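Local coordinates for putative exported protein (Bordetella pertussis Tohama I, PDB 2PFZ) that binds pyroglutamic acid as an extracytoplasmic solute receptor, probably delivering it to a tripartite ATP-independent periplasmic (TRAP) transporter, at residues L66-N71 against Y144-A149; D73-L78 against E103-S108; G80-A85 against K277-D282; T86-S91 against A203-N208. One frame throughout, in Å; residues are numbered along the deposited sequence.

Contact 1 (L66-N71 against Y144-A149); sequences LTNFAN and YSPVTA. With PCA (pyroglutamic acid), chain B.
Asn68 and Tyr144 make the one polar link between 66-71 and 144-149. Asn68 ND2 donates to Tyr144 O at 2.9 Å, arriving in the carbonyl plane on a lone pair (C=O...N 142°), although the bond is bent at the hydrogen (135°) and its acceptor lies somewhat out of the Asn68 amide plane. The rest is packing. Thr67 CB lies 3.7 Å from Val147 CG1, the two side chains slanting across one another, while Thr67 O comes to 3.5 Å from Pro146 CD. At the outer side Asn71 OD1 rests on the proline ring, 3.5 Å from Pro146 CB.

Within 144-149, Ser145 is the N-cap of helix 146-155: Thr148 N donates to Ser145 OG at 3.0 Å, with a weaker bond from Val147 N.

Tyr144 belongs to the pyroglutamate pocket. Its CG sits between backbone N and carbonyl carbon (chi1 65°), which lays one ring face against the ligand, with PCA CB 3.8 Å above the ring centre; Thr148 OG1 lies over the opposite face. Tyr144 OH is hydrogen-bonded to Trp204 NE1. The backbone carbonyl of a ligand-covering tyrosine is thus held by the Asn68 amide, coupling the loop after strand 61-65 to the pocket wall.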
loop_
_atom_site.group_PDB
_atom_site.type_symbol
_atom_site.label_atom_id
_atom_site.label_comp_id
_atom_site.label_asym_id
_atom_site.label_seq_id
_atom_site.Cartn_x
_atom_site.Cartn_y
_atom_site.Cartn_z
ATOM N N LEU A 66 -0.793 0.988 4.931
ATOM C CA LEU A 66 -1.194 2.096 5.822
ATOM C C LEU A 66 -2.677 2.404 5.708
ATOM O O LEU A 66 -3.362 2.581 6.716
ATOM C CB LEU A 66 -0.384 3.363 5.528
ATOM C CG LEU A 66 1.122 3.285 5.785
ATOM C CD1 LEU A 66 1.861 4.489 5.232
ATOM C CD2 LEU A 66 1.368 3.119 7.273
ATOM N N THR A 67 -3.171 2.501 4.475
ATOM C CA THR A 67 -4.563 2.884 4.239
ATOM C C THR A 67 -5.619 1.905 4.787
ATOM O O THR A 67 -6.778 2.269 4.886
ATOM C CB THR A 67 -4.854 3.241 2.740
ATOM O OG1 THR A 67 -4.320 2.235 1.865
ATOM C CG2 THR A 67 -4.271 4.607 2.389
ATOM N N ASN A 68 -5.227 0.674 5.133
ATOM C CA ASN A 68 -6.165 -0.227 5.810
ATOM C C ASN A 68 -6.619 0.339 7.144
ATOM O O ASN A 68 -7.657 -0.092 7.693
ATOM C CB ASN A 68 -5.563 -1.611 6.047
ATOM C CG ASN A 68 -5.834 -2.579 4.919
ATOM O OD1 ASN A 68 -5.073 -3.551 4.724
ATOM N ND2 ASN A 68 -6.933 -2.358 4.191
ATOM N N PHE A 69 -5.856 1.310 7.661
ATOM C CA PHE A 69 -6.088 1.826 9.004
ATOM C C PHE A 69 -6.637 3.250 9.029
ATOM O O PHE A 69 -6.696 3.901 10.069
ATOM C CB PHE A 69 -4.826 1.546 9.870
ATOM C CG PHE A 69 -4.488 0.092 9.882
ATOM C CD1 PHE A 69 -5.195 -0.786 10.708
ATOM C CD2 PHE A 69 -3.593 -0.440 8.961
ATOM C CE1 PHE A 69 -4.975 -2.145 10.659
ATOM C CE2 PHE A 69 -3.346 -1.807 8.916
ATOM C CZ PHE A 69 -4.035 -2.664 9.755
ATOM N N ALA A 70 -7.160 3.676 7.874
ATOM C CA ALA A 70 -7.703 5.025 7.687
ATOM C C ALA A 70 -8.835 5.371 8.647
ATOM O O ALA A 70 -8.986 6.548 9.037
ATOM C CB ALA A 70 -8.137 5.242 6.222
ATOM N N ASN A 71 -9.616 4.374 9.060
ATOM C CA ASN A 71 -10.706 4.640 10.007
ATOM C C ASN A 71 -10.229 4.801 11.451
ATOM O O ASN A 71 -10.964 5.304 12.297
ATOM C CB ASN A 71 -11.836 3.612 9.872
ATOM C CG ASN A 71 -12.604 3.770 8.556
ATOM O OD1 ASN A 71 -13.212 2.829 8.061
ATOM N ND2 ASN A 71 -12.564 4.966 7.991
ATOM N N TYR A 144 -9.843 -2.636 -1.473
ATOM C CA TYR A 144 -8.814 -3.257 -0.641
ATOM C C TYR A 144 -8.583 -2.435 0.635
ATOM O O TYR A 144 -7.719 -2.765 1.454
ATOM C CB TYR A 144 -7.517 -3.447 -1.462
ATOM C CG TYR A 144 -6.812 -2.180 -1.936
ATOM C CD1 TYR A 144 -6.744 -1.865 -3.301
ATOM C CD2 TYR A 144 -6.213 -1.296 -1.023
ATOM C CE1 TYR A 144 -6.094 -0.708 -3.740
ATOM C CE2 TYR A 144 -5.556 -0.132 -1.446
ATOM C CZ TYR A 144 -5.497 0.148 -2.823
ATOM O OH TYR A 144 -4.844 1.269 -3.281
ATOM N N SER A 145 -9.378 -1.388 0.839
ATOM C CA SER A 145 -9.199 -0.525 1.999
ATOM C C SER A 145 -10.466 0.293 2.204
ATOM O O SER A 145 -11.261 0.423 1.263
ATOM C CB SER A 145 -8.044 0.430 1.732
ATOM O OG SER A 145 -8.418 1.411 0.775
ATOM N N PRO A 146 -10.647 0.886 3.409
ATOM C CA PRO A 146 -11.761 1.843 3.615
ATOM C C PRO A 146 -11.746 2.988 2.606
ATOM O O PRO A 146 -12.808 3.501 2.203
ATOM C CB PRO A 146 -11.469 2.409 5.001
ATOM C CG PRO A 146 -10.777 1.258 5.707
ATOM C CD PRO A 146 -9.869 0.697 4.650
ATOM N N VAL A 147 -10.546 3.407 2.196
ATOM C CA VAL A 147 -10.428 4.637 1.404
ATOM C C VAL A 147 -10.851 4.332 -0.034
ATOM O O VAL A 147 -11.478 5.123 -0.725
ATOM C CB VAL A 147 -8.983 5.235 1.528
ATOM C CG1 VAL A 147 -8.000 4.280 1.006
ATOM C CG2 VAL A 147 -8.855 6.609 0.783
ATOM N N THR A 148 -10.545 3.124 -0.445
ATOM C CA THR A 148 -10.794 2.670 -1.775
ATOM C C THR A 148 -12.296 2.286 -1.887
ATOM O O THR A 148 -12.919 2.414 -2.955
ATOM C CB THR A 148 -9.698 1.621 -1.976
ATOM O OG1 THR A 148 -8.869 1.880 -3.121
ATOM C CG2 THR A 148 -10.094 0.255 -1.705
ATOM N N ALA A 149 -12.901 1.897 -0.766
ATOM C CA ALA A 149 -14.367 1.797 -0.686
ATOM C C ALA A 149 -15.047 3.172 -0.809
ATOM O O ALA A 149 -16.066 3.315 -1.516
ATOM C CB ALA A 149 -14.804 1.082 0.621
HETATM N N PCA B . -2.095 -3.847 -4.430
HETATM C CA PCA B . -2.651 -4.078 -3.083
HETATM C CB PCA B . -2.782 -2.764 -2.312
HETATM C CG PCA B . -2.320 -1.671 -3.257
HETATM C CD PCA B . -1.873 -2.420 -4.479
HETATM O OE PCA B . -1.318 -1.873 -5.444
HETATM C C PCA B . -4.043 -4.634 -3.275
HETATM O O PCA B . -4.641 -5.222 -2.365
HETATM O OXT PCA B . -4.588 -4.490 -4.382
#

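Contact 2 (D73-L78 against E103-S108); sequences DPVYEL and EKKLAS
Lys105, the residue that faces Asp73 across this contact, accepts at its backbone O the shortest polar bond here, from Ser108 OG at 2.6 Å; the hydroxyl approaches tilted 17° from the carbonyl plane. With CG anti to the backbone N (chi1 175°) and a bend at the next bond, the Lys105 side chain meets Asp73 coming from the opposite direction, and NZ forms a long, weak salt bridge of 3.4 Å to Asp73 OD2. The methylenes share in the approach, as Lys105 CD is 3.5 Å from the same Asp73 OD2.

The other carboxylate oxygen is used locally. Val75 N donates to Asp73 OD1 at 2.9 Å in a nearly straight bond (171°) to the anti lone pair, which makes an Asx turn and fixes the rotation of the carboxylate. This turn lies in the loop between strand 61-65 and helix 88-107 of the solute-binding fold, and folds back on the last turns of that same helix.

Beside the ion pair the contact is mostly van der Waals packing. Val75 CG1 stands over one face of the Tyr76 ring, toward its rim, and is 4.2 Å from Lys105 CG. The tyrosine crosses the lysine chain at about a right angle, and its far end reaches Leu106, with Tyr76 OH 3.4 Å from Leu106 CD2. Leu106 in turn packs on Met111 and Leu113 of strand 111-118.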
loop_
_atom_site.group_PDB
_atom_site.type_symbol
_atom_site.label_atom_id
_atom_site.label_comp_id
_atom_site.label_asym_id
_atom_site.label_seq_id
_atom_site.Cartn_x
_atom_site.Cartn_y
_atom_site.Cartn_z
ATOM N N ASP A 73 -7.257 6.457 12.378
ATOM C CA ASP A 73 -6.651 7.780 12.507
ATOM C C ASP A 73 -6.385 8.346 11.117
ATOM O O ASP A 73 -5.883 7.616 10.270
ATOM C CB ASP A 73 -5.325 7.670 13.273
ATOM C CG ASP A 73 -4.744 9.031 13.624
ATOM O OD1 ASP A 73 -4.178 9.678 12.727
ATOM O OD2 ASP A 73 -4.877 9.452 14.794
ATOM N N PRO A 74 -6.671 9.651 10.892
ATOM C CA PRO A 74 -6.438 10.291 9.586
ATOM C C PRO A 74 -5.004 10.145 9.026
ATOM O O PRO A 74 -4.826 10.169 7.806
ATOM C CB PRO A 74 -6.783 11.777 9.832
ATOM C CG PRO A 74 -7.522 11.838 11.108
ATOM C CD PRO A 74 -7.271 10.583 11.877
ATOM N N VAL A 75 -3.983 9.966 9.876
ATOM C CA VAL A 75 -2.616 9.889 9.354
ATOM C C VAL A 75 -2.470 8.715 8.389
ATOM O O VAL A 75 -1.660 8.786 7.480
ATOM C CB VAL A 75 -1.533 9.766 10.481
ATOM C CG1 VAL A 75 -1.589 8.397 11.127
ATOM C CG2 VAL A 75 -0.101 10.045 9.911
ATOM N N TYR A 76 -3.285 7.677 8.573
ATOM C CA TYR A 76 -3.219 6.446 7.780
ATOM C C TYR A 76 -3.837 6.581 6.387
ATOM O O TYR A 76 -3.512 5.803 5.490
ATOM C CB TYR A 76 -3.904 5.300 8.527
ATOM C CG TYR A 76 -3.060 4.817 9.659
ATOM C CD1 TYR A 76 -1.810 4.209 9.406
ATOM C CD2 TYR A 76 -3.464 4.993 10.980
ATOM C CE1 TYR A 76 -0.996 3.788 10.456
ATOM C CE2 TYR A 76 -2.649 4.561 12.053
ATOM C CZ TYR A 76 -1.421 3.969 11.775
ATOM O OH TYR A 76 -0.589 3.530 12.797
ATOM N N GLU A 77 -4.706 7.577 6.229
ATOM C CA GLU A 77 -5.488 7.778 4.994
ATOM C C GLU A 77 -4.719 8.505 3.897
ATOM O O GLU A 77 -5.012 8.315 2.702
ATOM C CB GLU A 77 -6.799 8.517 5.298
ATOM C CG GLU A 77 -7.702 8.716 4.066
ATOM C CD GLU A 77 -9.059 9.323 4.375
ATOM O OE1 GLU A 77 -9.373 9.565 5.555
ATOM O OE2 GLU A 77 -9.824 9.561 3.411
ATOM N N LEU A 78 -3.730 9.308 4.301
ATOM C CA LEU A 78 -3.072 10.300 3.463
ATOM C C LEU A 78 -2.599 9.808 2.102
ATOM O O LEU A 78 -2.933 10.421 1.084
ATOM C CB LEU A 78 -1.934 11.012 4.250
ATOM C CG LEU A 78 -1.239 12.182 3.523
ATOM C CD1 LEU A 78 -2.236 13.272 3.055
ATOM C CD2 LEU A 78 -0.159 12.798 4.423
ATOM N N GLU A 103 5.150 8.196 12.737
ATOM C CA GLU A 103 5.998 7.743 13.835
ATOM C C GLU A 103 5.439 8.138 15.187
ATOM O O GLU A 103 5.464 7.343 16.114
ATOM C CB GLU A 103 7.414 8.284 13.687
ATOM C CG GLU A 103 8.155 7.740 12.493
ATOM C CD GLU A 103 9.607 8.085 12.535
ATOM O OE1 GLU A 103 9.994 9.087 11.913
ATOM O OE2 GLU A 103 10.359 7.373 13.220
ATOM N N LYS A 104 4.966 9.378 15.311
ATOM C CA LYS A 104 4.321 9.834 16.541
ATOM C C LYS A 104 3.104 8.964 16.900
ATOM O O LYS A 104 3.009 8.450 18.029
ATOM C CB LYS A 104 3.959 11.324 16.453
ATOM C CG LYS A 104 3.121 11.855 17.627
ATOM C CD LYS A 104 2.794 13.312 17.470
ATOM C CE LYS A 104 2.090 13.908 18.691
ATOM N NZ LYS A 104 1.588 15.306 18.377
ATOM N N LYS A 105 2.196 8.774 15.938
ATOM C CA LYS A 105 1.010 7.955 16.173
ATOM C C LYS A 105 1.385 6.532 16.556
ATOM O O LYS A 105 0.832 5.982 17.501
ATOM C CB LYS A 105 0.082 7.964 14.944
ATOM C CG LYS A 105 -1.142 7.032 15.062
ATOM C CD LYS A 105 -2.188 7.634 15.998
ATOM C CE LYS A 105 -3.294 6.628 16.308
ATOM N NZ LYS A 105 -4.164 7.236 17.337
ATOM N N LEU A 106 2.337 5.944 15.834
ATOM C CA LEU A 106 2.765 4.587 16.144
ATOM C C LEU A 106 3.387 4.516 17.538
ATOM O O LEU A 106 3.144 3.553 18.286
ATOM C CB LEU A 106 3.750 4.072 15.095
ATOM C CG LEU A 106 3.162 3.604 13.749
ATOM C CD1 LEU A 106 4.291 3.466 12.739
ATOM C CD2 LEU A 106 2.374 2.300 13.876
ATOM N N ALA A 107 4.177 5.529 17.882
ATOM C CA ALA A 107 4.787 5.588 19.224
ATOM C C ALA A 107 3.778 5.593 20.373
ATOM O O ALA A 107 4.034 4.944 21.408
ATOM C CB ALA A 107 5.752 6.739 19.349
ATOM N N SER A 108 2.648 6.288 20.190
ATOM C CA SER A 108 1.540 6.334 21.171
ATOM C C SER A 108 0.917 4.966 21.459
ATOM O O SER A 108 0.186 4.804 22.445
ATOM C CB SER A 108 0.442 7.306 20.720
ATOM O OG SER A 108 -0.349 6.723 19.690
#

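Contact 3 (G80-A85 against K277-D282); sequences GLPFLA and KRMLDD
Leu81 and Met279 bring the two backbones nearest, their CA atoms 6.6 Å apart, and the leucine spreads its two methyls over consecutive residues of helix 266-287. Leu81 CD2 lies 4.0 Å from Met279 CB and 3.8 Å from Met279 O, a branch resting on the helix backbone as well as on a side chain. Leu81 CD1 goes to the next residue, meeting Leu280 CD1 at 4.0 Å, where the two leucines cross at about a right angle. Leu280 has CG anti to its backbone N (chi1 173°), a torsion that carries its methyls along the loop, and CD2 reaches Leu84 CD1 more loosely at 4.4 Å.

Sulfur supplies the second kind of contact. The Met279 chain runs extended to SD and bends only at its last torsion (76°). Pro82 CD sits 3.7 Å from Met279 SD, with the proline ring set across the thioether. Met279 also packs on Val147, Ile151 and Leu154 of helix 146-155, which places its side chain between the loop and that helix.

Several polar groups of the two segments have partners elsewhere: Phe83 pairs by its backbone with Ala203, Leu84 O accepts from Tyr298 OH of helix 289-299, and Asp281 pairs with Lys285 along its own helix. The phenyl end of Phe83 leads away from 277-282. With apolar side chains doing nearly all the touching, apart from the Met279 carbonyl beside Leu81 CD2, the loop ahead of helix 88-107 is joined to helix 266-287 by burial of apolar surface rather than by directional bonds.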
loop_
_atom_site.group_PDB
_atom_site.type_symbol
_atom_site.label_atom_id
_atom_site.label_comp_id
_atom_site.label_asym_id
_atom_site.label_seq_id
_atom_site.Cartn_x
_atom_site.Cartn_y
_atom_site.Cartn_z
ATOM N N GLY A 80 -3.616 7.421 0.355
ATOM C CA GLY A 80 -4.702 6.861 -0.445
ATOM C C GLY A 80 -5.602 7.925 -1.038
ATOM O O GLY A 80 -6.578 7.601 -1.731
ATOM N N LEU A 81 -5.347 9.195 -0.725
ATOM C CA LEU A 81 -6.186 10.274 -1.296
ATOM C C LEU A 81 -5.849 10.406 -2.779
ATOM O O LEU A 81 -4.669 10.505 -3.097
ATOM C CB LEU A 81 -5.890 11.600 -0.584
ATOM C CG LEU A 81 -6.275 11.647 0.896
ATOM C CD1 LEU A 81 -5.843 13.008 1.496
ATOM C CD2 LEU A 81 -7.777 11.399 1.102
ATOM N N PRO A 82 -6.858 10.361 -3.688
ATOM C CA PRO A 82 -6.524 10.466 -5.136
ATOM C C PRO A 82 -6.099 11.856 -5.601
ATOM O O PRO A 82 -6.515 12.888 -5.054
ATOM C CB PRO A 82 -7.821 10.049 -5.868
ATOM C CG PRO A 82 -8.882 10.069 -4.878
ATOM C CD PRO A 82 -8.299 10.136 -3.458
ATOM N N PHE A 83 -5.232 11.863 -6.597
ATOM C CA PHE A 83 -4.778 13.092 -7.238
ATOM C C PHE A 83 -4.185 14.157 -6.317
ATOM O O PHE A 83 -4.443 15.347 -6.454
ATOM C CB PHE A 83 -5.861 13.587 -8.223
ATOM C CG PHE A 83 -5.946 12.684 -9.414
ATOM C CD1 PHE A 83 -5.066 12.871 -10.477
ATOM C CD2 PHE A 83 -6.787 11.585 -9.423
ATOM C CE1 PHE A 83 -5.058 12.014 -11.550
ATOM C CE2 PHE A 83 -6.778 10.708 -10.546
ATOM C CZ PHE A 83 -5.904 10.961 -11.585
ATOM N N LEU A 84 -3.382 13.672 -5.376
ATOM C CA LEU A 84 -2.603 14.493 -4.472
ATOM C C LEU A 84 -1.117 14.266 -4.759
ATOM O O LEU A 84 -0.360 15.235 -4.822
ATOM C CB LEU A 84 -2.931 14.132 -3.017
ATOM C CG LEU A 84 -2.135 14.876 -1.951
ATOM C CD1 LEU A 84 -2.364 16.374 -2.017
ATOM C CD2 LEU A 84 -2.532 14.294 -0.614
ATOM N N ALA A 85 -0.705 12.997 -4.941
ATOM C CA ALA A 85 0.675 12.666 -5.246
ATOM C C ALA A 85 0.613 11.520 -6.236
ATOM O O ALA A 85 0.294 10.379 -5.878
ATOM C CB ALA A 85 1.482 12.274 -3.963
ATOM N N LYS A 277 -10.218 16.172 -4.463
ATOM C CA LYS A 277 -10.331 17.447 -3.724
ATOM C C LYS A 277 -11.406 17.379 -2.639
ATOM O O LYS A 277 -11.220 17.880 -1.533
ATOM C CB LYS A 277 -10.608 18.627 -4.649
ATOM C CG LYS A 277 -9.393 19.061 -5.457
ATOM C CD LYS A 277 -9.362 20.583 -5.586
ATOM C CE LYS A 277 -10.061 21.084 -6.843
ATOM N NZ LYS A 277 -9.071 21.234 -7.956
ATOM N N ARG A 278 -12.524 16.749 -2.969
ATOM C CA ARG A 278 -13.556 16.452 -1.978
ATOM C C ARG A 278 -12.984 15.598 -0.840
ATOM O O ARG A 278 -13.149 15.925 0.341
ATOM C CB ARG A 278 -14.716 15.735 -2.665
ATOM C CG ARG A 278 -15.710 15.080 -1.754
ATOM C CD ARG A 278 -16.164 13.749 -2.350
ATOM N NE ARG A 278 -16.194 13.701 -3.831
ATOM C CZ ARG A 278 -17.131 14.253 -4.605
ATOM N NH1 ARG A 278 -18.139 14.926 -4.064
ATOM N NH2 ARG A 278 -17.050 14.144 -5.929
ATOM N N MET A 279 -12.291 14.521 -1.183
ATOM C CA MET A 279 -11.697 13.662 -0.143
ATOM C C MET A 279 -10.608 14.344 0.702
ATOM O O MET A 279 -10.466 14.037 1.895
ATOM C CB MET A 279 -11.185 12.349 -0.745
ATOM C CG MET A 279 -12.320 11.438 -1.230
ATOM S SD MET A 279 -11.682 9.914 -1.935
ATOM C CE MET A 279 -11.227 8.995 -0.458
ATOM N N LEU A 280 -9.847 15.256 0.098
ATOM C CA LEU A 280 -8.822 16.013 0.834
ATOM C C LEU A 280 -9.488 17.011 1.781
ATOM O O LEU A 280 -9.056 17.162 2.934
ATOM C CB LEU A 280 -7.869 16.758 -0.123
ATOM C CG LEU A 280 -6.841 17.720 0.537
ATOM C CD1 LEU A 280 -5.936 16.992 1.520
ATOM C CD2 LEU A 280 -5.981 18.400 -0.534
ATOM N N ASP A 281 -10.539 17.682 1.295
ATOM C CA ASP A 281 -11.340 18.532 2.182
ATOM C C ASP A 281 -11.857 17.737 3.399
ATOM O O ASP A 281 -11.648 18.135 4.565
ATOM C CB ASP A 281 -12.493 19.215 1.438
ATOM C CG ASP A 281 -13.206 20.232 2.310
ATOM O OD1 ASP A 281 -12.564 21.216 2.705
ATOM O OD2 ASP A 281 -14.396 20.028 2.618
ATOM N N ASP A 282 -12.491 16.600 3.139
ATOM C CA ASP A 282 -13.006 15.763 4.205
ATOM C C ASP A 282 -11.862 15.388 5.157
ATOM O O ASP A 282 -12.017 15.432 6.387
ATOM C CB ASP A 282 -13.608 14.466 3.631
ATOM C CG ASP A 282 -14.905 14.674 2.885
ATOM O OD1 ASP A 282 -15.524 15.736 3.033
ATOM O OD2 ASP A 282 -15.316 13.734 2.153
#

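Contact 4 (T86-S91 against A203-N208); sequences TGYDAS and AWLPKN
Tyr88 offers one ring face to Leu205: the methyl CD2 stands 3.7 Å from the ring centroid and only 12° off its normal, a CH-pi contact, with the two side chains crossing at about a right angle. The other flat group, the Trp204 indole, has Pro206 CB at its edge, in plane. Segment 203-208 holds the end of the connection from strand 197-199 of the six-stranded sheet and the start of strand 207-213 of the three-stranded sheet, consistent with a connection between the two lobes of a periplasmic binding protein, and it runs past the start of helix 88-107.

Leu205 carries most of the packing. Its first torsion (chi1 -72°) turns CG toward helix 88-107, and the second (chi2 76°) sets CD2 over the tyrosine and CD1 by the N-cap residue, 3.6 Å from Gly87 N. That amide nitrogen is buried with no polar partner in the model. Leu205 CB adds a third touch, 3.7 Å from Ser91 OG, and Thr86 CG2 approaches Ala203 O on the outer side. Tyr88 OH is hydrogen-bonded to Ser243 OG of helix 222-256, which probably helps hold the ring there. Pro206, the next residue after Leu205, touches the pyroglutamate.

Two waters complete the contact. One bridges Ser91 OG and Leu205 O, donating to the carbonyl. Lys207 NZ, already paired with Asp79 and Gln98, gives a bond to the other at 2.8 Å, and this water donates onward to Ser91 O at 3.0 Å.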
loop_
_atom_site.group_PDB
_atom_site.type_symbol
_atom_site.label_atom_id
_atom_site.label_comp_id
_atom_site.label_asym_id
_atom_site.label_seq_id
_atom_site.Cartn_x
_atom_site.Cartn_y
_atom_site.Cartn_z
ATOM N N THR A 86 0.889 11.836 -7.498
ATOM C CA THR A 86 0.547 10.933 -8.591
ATOM C C THR A 86 1.804 10.449 -9.328
ATOM O O THR A 86 1.782 10.203 -10.526
ATOM C CB THR A 86 -0.390 11.663 -9.589
ATOM O OG1 THR A 86 0.242 12.885 -10.002
ATOM C CG2 THR A 86 -1.746 11.984 -8.934
ATOM N N GLY A 87 2.902 10.302 -8.601
ATOM C CA GLY A 87 4.138 9.764 -9.172
ATOM C C GLY A 87 5.063 9.386 -8.036
ATOM O O GLY A 87 4.791 9.732 -6.888
ATOM N N TYR A 88 6.157 8.690 -8.358
ATOM C CA TYR A 88 7.105 8.227 -7.326
ATOM C C TYR A 88 7.764 9.373 -6.537
ATOM O O TYR A 88 7.906 9.288 -5.320
ATOM C CB TYR A 88 8.137 7.283 -7.927
ATOM C CG TYR A 88 7.618 5.869 -8.094
ATOM C CD1 TYR A 88 7.583 4.990 -7.007
ATOM C CD2 TYR A 88 7.109 5.415 -9.326
ATOM C CE1 TYR A 88 7.099 3.678 -7.133
ATOM C CE2 TYR A 88 6.628 4.090 -9.459
ATOM C CZ TYR A 88 6.623 3.243 -8.352
ATOM O OH TYR A 88 6.171 1.943 -8.472
ATOM N N ASP A 89 8.179 10.436 -7.211
ATOM C CA ASP A 89 8.808 11.553 -6.506
ATOM C C ASP A 89 7.827 12.269 -5.583
ATOM O O ASP A 89 8.135 12.562 -4.410
ATOM C CB ASP A 89 9.424 12.543 -7.505
ATOM C CG ASP A 89 10.019 13.758 -6.823
ATOM O OD1 ASP A 89 10.974 13.589 -6.048
ATOM O OD2 ASP A 89 9.519 14.873 -7.072
ATOM N N ALA A 90 6.641 12.570 -6.102
ATOM C CA ALA A 90 5.629 13.217 -5.253
ATOM C C ALA A 90 5.253 12.300 -4.105
ATOM O O ALA A 90 5.058 12.748 -2.967
ATOM C CB ALA A 90 4.399 13.589 -6.080
ATOM N N SER A 91 5.167 11.002 -4.381
ATOM C CA SER A 91 4.834 10.027 -3.341
ATOM C C SER A 91 5.912 9.993 -2.245
ATOM O O SER A 91 5.584 9.970 -1.053
ATOM C CB SER A 91 4.707 8.619 -3.931
ATOM O OG SER A 91 4.455 7.660 -2.894
ATOM N N ALA A 203 -3.366 7.274 -9.914
ATOM C CA ALA A 203 -4.184 8.131 -9.048
ATOM C C ALA A 203 -3.595 8.369 -7.674
ATOM O O ALA A 203 -3.775 9.449 -7.090
ATOM C CB ALA A 203 -5.652 7.594 -8.955
ATOM N N TRP A 204 -2.887 7.365 -7.159
ATOM C CA TRP A 204 -2.179 7.503 -5.882
ATOM C C TRP A 204 -1.152 6.389 -5.822
ATOM O O TRP A 204 -1.151 5.507 -6.682
ATOM C CB TRP A 204 -3.149 7.473 -4.671
ATOM C CG TRP A 204 -3.830 6.178 -4.384
ATOM C CD1 TRP A 204 -3.407 5.191 -3.508
ATOM C CD2 TRP A 204 -5.067 5.727 -4.930
ATOM N NE1 TRP A 204 -4.300 4.132 -3.520
ATOM C CE2 TRP A 204 -5.332 4.439 -4.380
ATOM C CE3 TRP A 204 -5.976 6.274 -5.859
ATOM C CZ2 TRP A 204 -6.476 3.699 -4.715
ATOM C CZ3 TRP A 204 -7.126 5.532 -6.196
ATOM C CH2 TRP A 204 -7.358 4.248 -5.630
ATOM N N LEU A 205 -0.292 6.426 -4.806
ATOM C CA LEU A 205 0.681 5.379 -4.583
ATOM C C LEU A 205 0.611 5.004 -3.096
ATOM O O LEU A 205 1.251 5.630 -2.256
ATOM C CB LEU A 205 2.118 5.777 -4.987
ATOM C CG LEU A 205 2.528 5.915 -6.470
ATOM C CD1 LEU A 205 1.984 7.225 -7.038
ATOM C CD2 LEU A 205 4.052 5.878 -6.658
ATOM N N PRO A 206 -0.142 3.950 -2.787
ATOM C CA PRO A 206 -0.333 3.655 -1.375
ATOM C C PRO A 206 0.906 2.934 -0.856
ATOM O O PRO A 206 1.521 2.165 -1.589
ATOM C CB PRO A 206 -1.536 2.704 -1.388
ATOM C CG PRO A 206 -1.440 1.975 -2.690
ATOM C CD PRO A 206 -0.709 2.908 -3.662
ATOM N N LYS A 207 1.268 3.163 0.402
ATOM C CA LYS A 207 2.476 2.513 0.946
ATOM C C LYS A 207 2.145 1.365 1.881
ATOM O O LYS A 207 1.134 1.398 2.580
ATOM C CB LYS A 207 3.353 3.529 1.691
ATOM C CG LYS A 207 3.828 4.729 0.825
ATOM C CD LYS A 207 4.866 5.631 1.554
ATOM C CE LYS A 207 4.276 6.250 2.812
ATOM N NZ LYS A 207 3.006 6.993 2.516
ATOM N N ASN A 208 3.009 0.358 1.877
ATOM C CA ASN A 208 3.129 -0.566 3.017
ATOM C C ASN A 208 4.118 -0.006 4.021
ATOM O O ASN A 208 4.935 0.857 3.675
ATOM C CB ASN A 208 3.558 -1.952 2.531
ATOM C CG ASN A 208 2.450 -2.665 1.792
ATOM O OD1 ASN A 208 1.323 -2.169 1.715
ATOM N ND2 ASN A 208 2.757 -3.827 1.235
HETATM O O HOH W 1 3.309 8.699 0.340
HETATM O O HOH W 2 1.881 8.217 -1.992
#

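How the contacts relate
From the N terminus, the long loop between strand 61-65 and helix 88-107 supplies the first segments of contacts 1, 2 and 3, and the helix start that of contact 4. Contact 2 closes the shortest loop, back from helix 88-107, wholly within the span of contact 1, which ends on helix 146-155 beside the ligand. Contact 4 closes later, at 203-208, and crosses contacts 1 and 2. Contact 3 reaches helix 266-287, encloses contact 4 and also crosses contacts 1 and 2. Direct links exist: Leu66 N probably bonds Lys207 O (contacts 1 and 4), and Leu78 packs on Leu84 (2 and 3). Together they tie one loop to the pocket, an inter-sheet connection and helix 266-287.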